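Membrane lipoprotein family protein (Aeropyrum pernix, PDB 4PEV) probably serves as the membrane-anchored solute-binding component of an ABC transporter, capturing nucleosides such as adenosine in the cleft between two alpha/beta domains. Local coordinates at residues C[171-176]-C[371-376]; C[285-290]-C[350-355]; C[54-59]-C[87-92]; C[338-343]-C[360-365]. All blocks are in the same frame, centred on the assembly; numbering follows the deposited sequence.

Interaction 1 (C[171-176]-C[371-376]); sequences ADIANN and KWISND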
loop_
_atom_site.group_PDB
_atom_site.type_symbol
_atom_site.label_atom_id
_atom_site.label_comp_id
_atom_site.label_asym_id
_atom_site.label_seq_id
_atom_site.Cartn_x
_atom_site.Cartn_y
_atom_site.Cartn_z
ATOM N N ALA C 171 -0.850 15.351 7.937
ATOM C CA ALA C 171 -1.126 16.770 8.086
ATOM C C ALA C 171 -0.986 17.175 9.539
ATOM O O ALA C 171 -0.539 18.275 9.837
ATOM C CB ALA C 171 -2.524 17.114 7.586
ATOM N N ASP C 172 -1.369 16.277 10.435
ATOM C CA ASP C 172 -1.360 16.573 11.856
ATOM C C ASP C 172 0.037 16.549 12.414
ATOM O O ASP C 172 0.392 17.397 13.230
ATOM C CB ASP C 172 -2.224 15.578 12.626
ATOM C CG ASP C 172 -2.237 15.856 14.114
ATOM O OD1 ASP C 172 -2.710 16.950 14.537
ATOM O OD2 ASP C 172 -1.764 14.967 14.861
ATOM N N ILE C 173 0.828 15.577 11.982
ATOM C CA ILE C 173 2.212 15.470 12.424
ATOM C C ILE C 173 3.012 16.651 11.913
ATOM O O ILE C 173 3.878 17.158 12.611
ATOM C CB ILE C 173 2.862 14.177 11.932
ATOM C CG1 ILE C 173 2.214 12.972 12.611
ATOM C CG2 ILE C 173 4.363 14.190 12.199
ATOM C CD1 ILE C 173 2.698 11.631 12.081
ATOM N N ALA C 174 2.715 17.095 10.700
ATOM C CA ALA C 174 3.411 18.230 10.109
ATOM C C ALA C 174 3.029 19.531 10.813
ATOM O O ALA C 174 3.869 20.398 11.059
ATOM C CB ALA C 174 3.084 18.315 8.631
ATOM N N ASN C 175 1.750 19.667 11.131
ATOM C CA ASN C 175 1.280 20.750 11.978
ATOM C C ASN C 175 2.003 20.812 13.326
ATOM O O ASN C 175 2.458 21.881 13.745
ATOM C CB ASN C 175 -0.216 20.585 12.222
ATOM C CG ASN C 175 -0.878 21.862 12.678
ATOM O OD1 ASN C 175 -0.401 22.957 12.375
ATOM N ND2 ASN C 175 -1.995 21.732 13.391
ATOM N N ASN C 176 2.115 19.671 14.003
ATOM C CA ASN C 176 2.820 19.631 15.288
ATOM C C ASN C 176 4.303 19.927 15.149
ATOM O O ASN C 176 4.894 20.550 16.030
ATOM C CB ASN C 176 2.655 18.285 15.982
ATOM C CG ASN C 176 1.208 17.930 16.210
ATOM O OD1 ASN C 176 0.409 18.758 16.639
ATOM N ND2 ASN C 176 0.856 16.695 15.907
ATOM N N LYS C 371 3.791 11.512 21.383
ATOM C CA LYS C 371 4.497 12.781 21.240
ATOM C C LYS C 371 4.098 13.618 20.041
ATOM O O LYS C 371 4.166 14.846 20.111
ATOM C CB LYS C 371 5.994 12.558 21.125
ATOM C CG LYS C 371 6.711 12.296 22.435
ATOM C CD LYS C 371 8.222 12.295 22.225
ATOM C CE LYS C 371 9.006 12.575 23.502
ATOM N NZ LYS C 371 9.192 11.345 24.320
ATOM N N TRP C 372 3.736 12.977 18.926
ATOM C CA TRP C 372 3.604 13.698 17.647
ATOM C C TRP C 372 2.281 13.557 16.915
ATOM O O TRP C 372 2.127 14.104 15.826
ATOM C CB TRP C 372 4.736 13.305 16.711
ATOM C CG TRP C 372 6.057 13.725 17.210
ATOM C CD1 TRP C 372 6.978 12.939 17.801
ATOM C CD2 TRP C 372 6.614 15.041 17.168
ATOM N NE1 TRP C 372 8.090 13.671 18.131
ATOM C CE2 TRP C 372 7.892 14.969 17.753
ATOM C CE3 TRP C 372 6.160 16.271 16.686
ATOM C CZ2 TRP C 372 8.731 16.084 17.881
ATOM C CZ3 TRP C 372 6.988 17.386 16.819
ATOM C CH2 TRP C 372 8.263 17.282 17.414
ATOM N N ILE C 373 1.324 12.845 17.491
ATOM C CA ILE C 373 -0.008 12.787 16.905
ATOM C C ILE C 373 -0.999 13.282 17.958
ATOM O O ILE C 373 -1.254 12.606 18.934
ATOM C CB ILE C 373 -0.367 11.362 16.401
ATOM C CG1 ILE C 373 0.789 10.763 15.568
ATOM C CG2 ILE C 373 -1.656 11.390 15.578
ATOM C CD1 ILE C 373 0.458 9.485 14.802
ATOM N N SER C 374 -1.541 14.476 17.752
ATOM C CA SER C 374 -2.515 15.068 18.677
ATOM C C SER C 374 -3.817 14.263 18.725
ATOM O O SER C 374 -4.093 13.441 17.832
ATOM C CB SER C 374 -2.831 16.515 18.264
ATOM O OG SER C 374 -3.650 16.565 17.095
ATOM N N ASN C 375 -4.618 14.511 19.763
ATOM C CA ASN C 375 -5.930 13.863 19.914
ATOM C C ASN C 375 -6.930 14.314 18.856
ATOM O O ASN C 375 -7.864 13.586 18.543
ATOM C CB ASN C 375 -6.493 14.122 21.311
ATOM C CG ASN C 375 -5.743 13.362 22.387
ATOM O OD1 ASN C 375 -5.158 12.309 22.136
ATOM N ND2 ASN C 375 -5.767 13.887 23.598
ATOM N N ASP C 376 -6.731 15.524 18.330
ATOM C CA ASP C 376 -7.513 16.039 17.214
ATOM C C ASP C 376 -7.263 15.217 15.969
ATOM O O ASP C 376 -8.193 14.953 15.214
ATOM C CB ASP C 376 -7.157 17.498 16.921
ATOM C CG ASP C 376 -7.648 18.456 17.997
ATOM O OD1 ASP C 376 -8.785 18.290 18.496
ATOM O OD2 ASP C 376 -6.885 19.386 18.343
#
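The flat groups meeting here are the Trp372 indole, the Asn176 amide and the Asp172 carboxylate. Asn176 comes to the indole at its edge: its backbone O lies near the ring plane, 3.9 Å from Trp372 CZ3, and Asn176 CB stands beside CE3. Ser374 grips both oxygens of the Asp172 carboxylate. Ser374 OG donates to Asp172 OD1 at 2.8 Å, from the syn side but 26° out of the plane, while Ser374 N donates to the syn lone pair of Asp172 OD2 at 2.9 Å in a bent bond. With CG anti to its own backbone N (chi1 180°), Asp172 presents both oxygens to Ser374, and the paired bonds fix the rotation of the carboxylate.

Asn176 ND2 gives its main bond to Trp372 O (2.9 Å), arriving well above the carbonyl plane, and an additional weak one to Asp172 OD2. The amide thus links the last turn of helix 358-372 to the carboxylate. Ser374 is the N-cap of helix 375-389, its OG also capping Gly377 N, so the negative Asp172 lies by the start of that helix, where the helix dipole would probably favour it. Helix 159-181 is therefore pinned to the junction where one helix ends and the next begins. An apolar contact, Ile173 CG1 to Ile373 CG1 at 4.0 Å, lies alongside the polar one.

Beyond the junction, Tyr212 OH adds a weak bond to Asp172 OD1, and Trp372 meets the Phe277 ring. Ile173 and Ile373 both pack on Ile294 of strand 293-299, with Val250 of strand 248-254 also touching Ile173.

Interaction 2 (C[285-290]-C[350-355]); sequences QEWYDP and GQLPEG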
loop_
_atom_site.group_PDB
_atom_site.type_symbol
_atom_site.label_atom_id
_atom_site.label_comp_id
_atom_site.label_asym_id
_atom_site.label_seq_id
_atom_site.Cartn_x
_atom_site.Cartn_y
_atom_site.Cartn_z
ATOM N N GLN C 285 5.569 -1.486 8.619
ATOM C CA GLN C 285 7.007 -1.426 8.391
ATOM C C GLN C 285 7.775 -0.680 9.493
ATOM O O GLN C 285 8.946 -0.353 9.312
ATOM C CB GLN C 285 7.272 -0.796 7.024
ATOM C CG GLN C 285 6.677 -1.595 5.878
ATOM C CD GLN C 285 6.781 -0.870 4.553
ATOM O OE1 GLN C 285 6.139 0.151 4.336
ATOM N NE2 GLN C 285 7.586 -1.399 3.661
ATOM N N GLU C 286 7.119 -0.448 10.634
ATOM C CA GLU C 286 7.697 0.342 11.722
ATOM C C GLU C 286 8.993 -0.281 12.205
ATOM O O GLU C 286 9.963 0.409 12.522
ATOM C CB GLU C 286 6.702 0.473 12.888
ATOM C CG GLU C 286 5.543 1.454 12.640
ATOM C CD GLU C 286 4.307 0.837 12.004
ATOM O OE1 GLU C 286 4.440 -0.084 11.173
ATOM O OE2 GLU C 286 3.195 1.303 12.318
ATOM N N TRP C 287 8.997 -1.605 12.246
ATOM C CA TRP C 287 10.166 -2.384 12.660
ATOM C C TRP C 287 11.442 -2.014 11.928
ATOM O O TRP C 287 12.521 -2.228 12.454
ATOM C CB TRP C 287 9.893 -3.889 12.470
ATOM C CG TRP C 287 9.717 -4.271 11.050
ATOM C CD1 TRP C 287 8.554 -4.366 10.376
ATOM C CD2 TRP C 287 10.759 -4.563 10.113
ATOM N NE1 TRP C 287 8.796 -4.704 9.077
ATOM C CE2 TRP C 287 10.144 -4.837 8.890
ATOM C CE3 TRP C 287 12.165 -4.632 10.203
ATOM C CZ2 TRP C 287 10.864 -5.171 7.754
ATOM C CZ3 TRP C 287 12.886 -4.963 9.080
ATOM C CH2 TRP C 287 12.232 -5.229 7.864
ATOM N N TYR C 288 11.335 -1.493 10.710
ATOM C CA TYR C 288 12.538 -1.181 9.931
ATOM C C TYR C 288 13.367 -0.081 10.634
ATOM O O TYR C 288 14.587 -0.207 10.771
ATOM C CB TYR C 288 12.189 -0.837 8.469
ATOM C CG TYR C 288 13.389 -0.566 7.574
ATOM C CD1 TYR C 288 14.124 -1.608 7.014
ATOM C CD2 TYR C 288 13.781 0.739 7.285
ATOM C CE1 TYR C 288 15.216 -1.361 6.199
ATOM C CE2 TYR C 288 14.873 0.999 6.474
ATOM C CZ TYR C 288 15.589 -0.053 5.931
ATOM O OH TYR C 288 16.674 0.225 5.123
ATOM N N ASP C 289 12.687 0.970 11.091
ATOM C CA ASP C 289 13.263 1.951 12.021
ATOM C C ASP C 289 12.134 2.639 12.764
ATOM O O ASP C 289 11.464 3.491 12.198
ATOM C CB ASP C 289 14.124 3.009 11.327
ATOM C CG ASP C 289 14.596 4.096 12.296
ATOM O OD1 ASP C 289 14.802 3.826 13.504
ATOM O OD2 ASP C 289 14.747 5.242 11.858
ATOM N N PRO C 290 11.924 2.288 14.042
ATOM C CA PRO C 290 10.720 2.756 14.731
ATOM C C PRO C 290 10.775 4.216 15.230
ATOM O O PRO C 290 9.731 4.826 15.487
ATOM C CB PRO C 290 10.600 1.775 15.908
ATOM C CG PRO C 290 11.721 0.793 15.762
ATOM C CD PRO C 290 12.757 1.475 14.937
ATOM N N GLY C 350 15.925 -12.600 10.932
ATOM C CA GLY C 350 17.216 -11.946 11.074
ATOM C C GLY C 350 17.404 -10.659 10.272
ATOM O O GLY C 350 18.537 -10.219 10.076
ATOM N N GLN C 351 16.325 -10.036 9.810
ATOM C CA GLN C 351 16.463 -8.723 9.166
ATOM C C GLN C 351 15.877 -7.549 9.998
ATOM O O GLN C 351 15.622 -6.469 9.475
ATOM C CB GLN C 351 15.937 -8.767 7.724
ATOM C CG GLN C 351 14.446 -8.965 7.575
ATOM C CD GLN C 351 14.002 -8.957 6.115
ATOM O OE1 GLN C 351 14.531 -8.207 5.285
ATOM N NE2 GLN C 351 13.010 -9.774 5.802
ATOM N N LEU C 352 15.719 -7.769 11.302
ATOM C CA LEU C 352 15.386 -6.714 12.236
ATOM C C LEU C 352 16.685 -6.067 12.701
ATOM O O LEU C 352 17.648 -6.774 12.977
ATOM C CB LEU C 352 14.667 -7.305 13.439
ATOM C CG LEU C 352 14.174 -6.318 14.506
ATOM C CD1 LEU C 352 12.970 -5.501 14.042
ATOM C CD2 LEU C 352 13.824 -7.096 15.757
ATOM N N PRO C 353 16.724 -4.726 12.813
ATOM C CA PRO C 353 17.991 -4.090 13.189
ATOM C C PRO C 353 18.544 -4.497 14.553
ATOM O O PRO C 353 17.805 -4.972 15.429
ATOM C CB PRO C 353 17.657 -2.593 13.176
ATOM C CG PRO C 353 16.523 -2.478 12.216
ATOM C CD PRO C 353 15.710 -3.723 12.441
ATOM N N GLU C 354 19.846 -4.287 14.713
ATOM C CA GLU C 354 20.561 -4.663 15.920
ATOM C C GLU C 354 19.947 -4.012 17.154
ATOM O O GLU C 354 19.367 -2.933 17.074
ATOM C CB GLU C 354 22.030 -4.259 15.790
ATOM C CG GLU C 354 22.977 -4.978 16.742
ATOM C CD GLU C 354 24.441 -4.659 16.452
ATOM O OE1 GLU C 354 25.150 -4.204 17.380
ATOM O OE2 GLU C 354 24.876 -4.845 15.289
ATOM N N GLY C 355 20.061 -4.701 18.285
ATOM C CA GLY C 355 19.705 -4.160 19.603
ATOM C C GLY C 355 18.266 -3.722 19.704
ATOM O O GLY C 355 17.968 -2.624 20.177
#
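Trp287 places its CG between the backbone N and the carbonyl carbon (chi1 65°), which swings the indole toward the 350-355 loop with its six-membered ring leading. From that loop Leu352, its CG anti to the backbone N (chi1 -177°), extends CD1 to Trp287 CB at 3.8 Å, approaching the indole obliquely. The backbone O of Gln351 lies near the ring plane at the indole edge, 3.1 Å from Trp287 CZ3, and Pro353 CD takes another place along that edge.

The two loops belong to a periplasmic-binding-protein fold: 285-290 joins strands 277-282 and 293-299, while 350-355 follows helix 336-348, which ends in a Schellman motif at Gly350. The indole also packs on Phe342, Ala343 and Ala346 of that helix. An alanine in place of Trp287 is likely to open a gap between this helix and residues 351-353, since the ring edge that meets Gln351 O and Pro353 CD would be gone, though Leu352 CD1 would keep its contact with CB.

Farther along, the Pro353 ring abuts the main chain, with CG 3.3 Å from Tyr288 O and CD 3.5 Å from Trp287 O. The Tyr288 ring itself turns elsewhere, its OH hydrogen-bonded to Asn264 OD1 of helix 258-271.

Interaction 3 (C[54-59]-C[87-92]); sequences SVLVLF and DVVFQT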
loop_
_atom_site.group_PDB
_atom_site.type_symbol
_atom_site.label_atom_id
_atom_site.label_comp_id
_atom_site.label_asym_id
_atom_site.label_seq_id
_atom_site.Cartn_x
_atom_site.Cartn_y
_atom_site.Cartn_z
ATOM N N SER C 54 -1.861 -27.036 -6.588
ATOM C CA SER C 54 -0.663 -26.413 -7.095
ATOM C C SER C 54 -0.953 -24.973 -7.510
ATOM O O SER C 54 -1.895 -24.726 -8.264
ATOM C CB SER C 54 -0.207 -27.233 -8.290
ATOM O OG SER C 54 0.845 -26.593 -8.964
ATOM N N VAL C 55 -0.153 -24.027 -7.018
ATOM C CA VAL C 55 -0.413 -22.610 -7.248
ATOM C C VAL C 55 0.851 -21.937 -7.747
ATOM O O VAL C 55 1.959 -22.252 -7.302
ATOM C CB VAL C 55 -0.902 -21.891 -5.973
ATOM C CG1 VAL C 55 -1.162 -20.416 -6.237
ATOM C CG2 VAL C 55 -2.179 -22.516 -5.439
ATOM N N LEU C 56 0.669 -21.020 -8.696
ATOM C CA LEU C 56 1.747 -20.194 -9.199
ATOM C C LEU C 56 1.460 -18.776 -8.763
ATOM O O LEU C 56 0.371 -18.253 -9.011
ATOM C CB LEU C 56 1.820 -20.251 -10.724
ATOM C CG LEU C 56 2.956 -19.443 -11.364
ATOM C CD1 LEU C 56 4.336 -19.975 -10.982
ATOM C CD2 LEU C 56 2.788 -19.439 -12.868
ATOM N N VAL C 57 2.434 -18.171 -8.094
ATOM C CA VAL C 57 2.360 -16.770 -7.725
ATOM C C VAL C 57 3.333 -16.041 -8.606
ATOM O O VAL C 57 4.537 -16.336 -8.622
ATOM C CB VAL C 57 2.729 -16.518 -6.267
ATOM C CG1 VAL C 57 2.670 -15.014 -5.971
ATOM C CG2 VAL C 57 1.791 -17.290 -5.345
ATOM N N LEU C 58 2.796 -15.077 -9.331
ATOM C CA LEU C 58 3.464 -14.508 -10.464
ATOM C C LEU C 58 3.551 -13.018 -10.179
ATOM O O LEU C 58 2.554 -12.303 -10.232
ATOM C CB LEU C 58 2.647 -14.851 -11.714
ATOM C CG LEU C 58 3.232 -14.894 -13.131
ATOM C CD1 LEU C 58 4.713 -15.238 -13.191
ATOM C CD2 LEU C 58 2.429 -15.858 -13.983
ATOM N N PHE C 59 4.744 -12.574 -9.806
ATOM C CA PHE C 59 4.966 -11.194 -9.462
ATOM C C PHE C 59 5.065 -10.316 -10.691
ATOM O O PHE C 59 5.272 -10.761 -11.822
ATOM C CB PHE C 59 6.218 -11.027 -8.589
ATOM C CG PHE C 59 6.113 -11.700 -7.242
ATOM C CD1 PHE C 59 5.178 -11.265 -6.298
ATOM C CD2 PHE C 59 6.937 -12.778 -6.921
ATOM C CE1 PHE C 59 5.069 -11.898 -5.055
ATOM C CE2 PHE C 59 6.844 -13.404 -5.684
ATOM C CZ PHE C 59 5.909 -12.967 -4.749
ATOM N N ASP C 87 1.036 -26.676 -2.915
ATOM C CA ASP C 87 2.380 -26.368 -3.440
ATOM C C ASP C 87 2.350 -24.997 -4.062
ATOM O O ASP C 87 1.534 -24.736 -4.938
ATOM C CB ASP C 87 2.836 -27.352 -4.519
ATOM C CG ASP C 87 2.681 -28.802 -4.099
ATOM O OD1 ASP C 87 2.716 -29.101 -2.872
ATOM O OD2 ASP C 87 2.517 -29.653 -5.010
ATOM N N VAL C 88 3.237 -24.121 -3.609
ATOM C CA VAL C 88 3.382 -22.810 -4.209
ATOM C C VAL C 88 4.712 -22.723 -4.972
ATOM O O VAL C 88 5.739 -23.194 -4.504
ATOM C CB VAL C 88 3.263 -21.716 -3.141
ATOM C CG1 VAL C 88 3.548 -20.343 -3.726
ATOM C CG2 VAL C 88 1.868 -21.729 -2.541
ATOM N N VAL C 89 4.660 -22.161 -6.177
ATOM C CA VAL C 89 5.843 -21.767 -6.934
ATOM C C VAL C 89 5.756 -20.262 -7.128
ATOM O O VAL C 89 4.707 -19.756 -7.506
ATOM C CB VAL C 89 5.856 -22.427 -8.323
ATOM C CG1 VAL C 89 6.989 -21.869 -9.181
ATOM C CG2 VAL C 89 5.959 -23.935 -8.196
ATOM N N PHE C 90 6.842 -19.543 -6.852
ATOM C CA PHE C 90 6.906 -18.102 -7.124
ATOM C C PHE C 90 7.634 -17.907 -8.429
ATOM O O PHE C 90 8.356 -18.786 -8.879
ATOM C CB PHE C 90 7.627 -17.357 -6.016
ATOM C CG PHE C 90 6.966 -17.491 -4.684
ATOM C CD1 PHE C 90 5.869 -16.712 -4.363
ATOM C CD2 PHE C 90 7.427 -18.410 -3.754
ATOM C CE1 PHE C 90 5.255 -16.829 -3.139
ATOM C CE2 PHE C 90 6.817 -18.534 -2.522
ATOM C CZ PHE C 90 5.735 -17.739 -2.209
ATOM N N GLN C 91 7.424 -16.762 -9.055
ATOM C CA GLN C 91 8.087 -16.477 -10.315
ATOM C C GLN C 91 8.070 -14.983 -10.614
ATOM O O GLN C 91 7.054 -14.306 -10.415
ATOM C CB GLN C 91 7.405 -17.250 -11.435
ATOM C CG GLN C 91 8.089 -17.096 -12.777
ATOM C CD GLN C 91 7.483 -17.981 -13.833
ATOM O OE1 GLN C 91 6.999 -19.074 -13.547
ATOM N NE2 GLN C 91 7.511 -17.513 -15.069
ATOM N N THR C 92 9.209 -14.475 -11.083
ATOM C CA THR C 92 9.393 -13.039 -11.318
ATOM C C THR C 92 9.935 -12.810 -12.730
ATOM O O THR C 92 11.095 -13.124 -13.007
ATOM C CB THR C 92 10.350 -12.415 -10.274
ATOM O OG1 THR C 92 10.036 -12.915 -8.962
ATOM C CG2 THR C 92 10.227 -10.896 -10.278
#
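This is a parallel strand pairing at the edge of the six-stranded parallel sheet, between strand 54-59 and the outermost strand 87-91. The two are the beta strands of a beta-alpha-beta unit whose crossover is helix 69-84, the opening unit of a Rossmann-like, doubly wound domain. The strand segments run 4.7 Å apart at closest approach, with a 21° angle between their directions. Bonds climb the ladder in the parallel pattern: Val55 N to Asp87 O, Val89 N to Val55 O and Val57 N to Val89 O (2.8 Å, nearly linear), a weak Gln91 N to Val57 O, and finally Phe59 N to Gln91 O at 3.0 Å.

Val55, Val57, Val88 and Phe90 share the sheet face on which helix 69-84 packs. Val57 and Phe90 lie side by side, with Val57 CB 3.7 Å from Phe90 CD1, while Val88 CG1 lies above one face of the Phe90 ring, off toward its rim; Arg64 makes a cation-pi contact with the same ring. Leu56, Leu58 and Gln91 turn to helix 99-108, and on that side Leu56 CD1 meets Val89 CG1 at 3.7 Å.

At the C-terminal end Phe59 touches Asn70, an adenosine-binding residue. Its ring and that of Phe90 meet rim to rim in almost parallel planes, 5.9 Å between centroids, neither covering the other. Cutting Phe59 back to alanine would probably leave the rim of Phe90 without its aromatic neighbour and open a gap beside Asn70. Thr92 OG1, which is hydrogen-bonded to a glycerol probably from the crystallisation liquor, stands at the edge of the Phe59 ring, 3.7 Å from CD2.

Interaction 4 (C[338-343]-C[360-365]); sequences IIRYFA and KVVEIV
Helix segments 338-343 and 360-365 run roughly antiparallel, their directions 141° apart and their axes 9.1 Å apart at closest approach, with Arg340 and Val362 nearest in the backbone. Ile339 is central to the interface. Its CG2 branch, anti to the backbone N, enters between two valines of the facing helix, 3.8 Å from Val361 CG1 and 3.9 Å from Val362 CG2. The other branch, led by CD1, stretches along the helix to Val365 CG1 at 4.3 Å. One turn on from Ile339, Ala343 brings its CB up to Val361 CB at 4.4 Å.

Toward the rim, Val362 CG2 also rests against Arg340 CB at 3.8 Å. The arginine chain then bends sharply at chi3 (13°), which folds the guanidinium back to pass obliquely by the same methyl. NH1 there forms a salt bridge with Glu359, near the start of helix 358-372, adding a charged link at the margin of an otherwise apolar contact.

The pair forms a helical hairpin joined by the loop that contains residues 350-355. Ile339 and Val365 both touch Glu286, in the loop after strand 277-282, while Tyr341 and Phe342, turned from this interface, pack on helix 69-84.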
loop_
_atom_site.group_PDB
_atom_site.type_symbol
_atom_site.label_atom_id
_atom_site.label_comp_id
_atom_site.label_asym_id
_atom_site.label_seq_id
_atom_site.Cartn_x
_atom_site.Cartn_y
_atom_site.Cartn_z
ATOM N N ILE C 338 -0.362 -5.736 15.401
ATOM C CA ILE C 338 0.071 -5.831 14.001
ATOM C C ILE C 338 1.562 -5.437 13.914
ATOM O O ILE C 338 2.344 -6.074 13.213
ATOM C CB ILE C 338 -0.751 -4.922 13.042
ATOM C CG1 ILE C 338 -2.273 -4.949 13.323
ATOM C CG2 ILE C 338 -0.478 -5.304 11.599
ATOM C CD1 ILE C 338 -3.093 -5.985 12.573
ATOM N N ILE C 339 1.938 -4.397 14.655
ATOM C CA ILE C 339 3.317 -3.927 14.711
ATOM C C ILE C 339 4.250 -4.999 15.247
ATOM O O ILE C 339 5.328 -5.223 14.690
ATOM C CB ILE C 339 3.448 -2.667 15.596
ATOM C CG1 ILE C 339 2.798 -1.478 14.905
ATOM C CG2 ILE C 339 4.906 -2.318 15.869
ATOM C CD1 ILE C 339 2.549 -0.305 15.822
ATOM N N ARG C 340 3.827 -5.651 16.328
ATOM C CA ARG C 340 4.636 -6.685 16.959
ATOM C C ARG C 340 4.693 -7.923 16.061
ATOM O O ARG C 340 5.725 -8.563 15.970
ATOM C CB ARG C 340 4.089 -7.038 18.351
ATOM C CG ARG C 340 5.003 -7.962 19.162
ATOM C CD ARG C 340 4.506 -8.237 20.586
ATOM N NE ARG C 340 3.115 -7.815 20.808
ATOM C CZ ARG C 340 2.722 -6.807 21.600
ATOM N NH1 ARG C 340 3.607 -6.087 22.292
ATOM N NH2 ARG C 340 1.421 -6.517 21.715
ATOM N N TYR C 341 3.599 -8.245 15.381
ATOM C CA TYR C 341 3.558 -9.423 14.510
ATOM C C TYR C 341 4.601 -9.406 13.395
ATOM O O TYR C 341 5.280 -10.412 13.137
ATOM C CB TYR C 341 2.177 -9.545 13.894
ATOM C CG TYR C 341 2.048 -10.588 12.821
ATOM C CD1 TYR C 341 1.892 -11.934 13.142
ATOM C CD2 TYR C 341 2.027 -10.224 11.480
ATOM C CE1 TYR C 341 1.739 -12.894 12.150
ATOM C CE2 TYR C 341 1.867 -11.166 10.483
ATOM C CZ TYR C 341 1.729 -12.498 10.818
ATOM O OH TYR C 341 1.574 -13.424 9.812
ATOM N N PHE C 342 4.714 -8.257 12.731
ATOM C CA PHE C 342 5.672 -8.098 11.642
ATOM C C PHE C 342 7.045 -7.939 12.182
ATOM O O PHE C 342 7.999 -8.327 11.534
ATOM C CB PHE C 342 5.310 -6.918 10.752
ATOM C CG PHE C 342 4.157 -7.207 9.865
ATOM C CD1 PHE C 342 4.329 -8.001 8.751
ATOM C CD2 PHE C 342 2.891 -6.746 10.183
ATOM C CE1 PHE C 342 3.257 -8.311 7.942
ATOM C CE2 PHE C 342 1.808 -7.041 9.378
ATOM C CZ PHE C 342 1.992 -7.827 8.251
ATOM N N ALA C 343 7.153 -7.371 13.374
ATOM C CA ALA C 343 8.436 -7.296 14.063
ATOM C C ALA C 343 8.941 -8.698 14.437
ATOM O O ALA C 343 10.130 -8.976 14.301
ATOM C CB ALA C 343 8.327 -6.398 15.290
ATOM N N LYS C 360 10.380 -4.121 22.115
ATOM C CA LYS C 360 10.992 -2.794 22.099
ATOM C C LYS C 360 10.512 -1.944 20.905
ATOM O O LYS C 360 10.355 -0.738 21.030
ATOM C CB LYS C 360 12.527 -2.903 22.158
ATOM C CG LYS C 360 13.306 -1.589 22.265
ATOM C CD LYS C 360 12.731 -0.595 23.290
ATOM C CE LYS C 360 13.490 -0.535 24.613
ATOM N NZ LYS C 360 14.631 0.429 24.550
ATOM N N VAL C 361 10.246 -2.568 19.761
ATOM C CA VAL C 361 9.727 -1.839 18.599
ATOM C C VAL C 361 8.380 -1.193 18.903
ATOM O O VAL C 361 8.149 -0.058 18.528
ATOM C CB VAL C 361 9.583 -2.744 17.352
ATOM C CG1 VAL C 361 8.669 -2.114 16.299
ATOM C CG2 VAL C 361 10.947 -3.046 16.744
ATOM N N VAL C 362 7.490 -1.911 19.574
ATOM C CA VAL C 362 6.182 -1.359 19.901
ATOM C C VAL C 362 6.304 -0.205 20.894
ATOM O O VAL C 362 5.694 0.848 20.705
ATOM C CB VAL C 362 5.239 -2.415 20.491
ATOM C CG1 VAL C 362 3.883 -1.804 20.820
ATOM C CG2 VAL C 362 5.044 -3.553 19.514
ATOM N N GLU C 363 7.091 -0.394 21.952
ATOM C CA GLU C 363 7.259 0.665 22.961
ATOM C C GLU C 363 7.666 1.988 22.316
ATOM O O GLU C 363 7.126 3.044 22.659
ATOM C CB GLU C 363 8.286 0.269 24.022
ATOM C CG GLU C 363 7.793 -0.795 24.995
ATOM C CD GLU C 363 8.924 -1.423 25.804
ATOM O OE1 GLU C 363 10.045 -0.844 25.848
ATOM O OE2 GLU C 363 8.693 -2.511 26.386
ATOM N N ILE C 364 8.597 1.914 21.367
ATOM C CA ILE C 364 9.124 3.107 20.726
ATOM C C ILE C 364 8.117 3.781 19.810
ATOM O O ILE C 364 8.059 4.996 19.770
ATOM C CB ILE C 364 10.402 2.825 19.916
ATOM C CG1 ILE C 364 11.512 2.276 20.820
ATOM C CG2 ILE C 364 10.869 4.100 19.209
ATOM C CD1 ILE C 364 12.777 1.907 20.077
ATOM N N VAL C 365 7.329 3.023 19.067
ATOM C CA VAL C 365 6.373 3.654 18.167
ATOM C C VAL C 365 5.291 4.350 18.988
ATOM O O VAL C 365 4.918 5.487 18.698
ATOM C CB VAL C 365 5.712 2.657 17.194
ATOM C CG1 VAL C 365 4.692 3.370 16.317
ATOM C CG2 VAL C 365 6.751 1.955 16.328
#

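How the interactions relate
Interaction 3 closes first, a short loop around helix 69-84 that completes the beta-alpha-beta unit at the edge of one sheet; the other three follow in series with it. Interaction 1 opens at 171-176 and closes last, at 371-376, enclosing both interactions 2 and 4. Those two cross: 285-290 and 338-343 open before 350-355 and 360-365 close them in the same order. They also touch, Glu286 CB lying 3.7 Å from Val365 CG2, which joins the hairpin of helices 336-348 and 358-372 to a loop of the second sheet. Helix 358-372 continues from interaction 4 to interaction 1, while interaction 3 lies across the chain's centre from interaction 1.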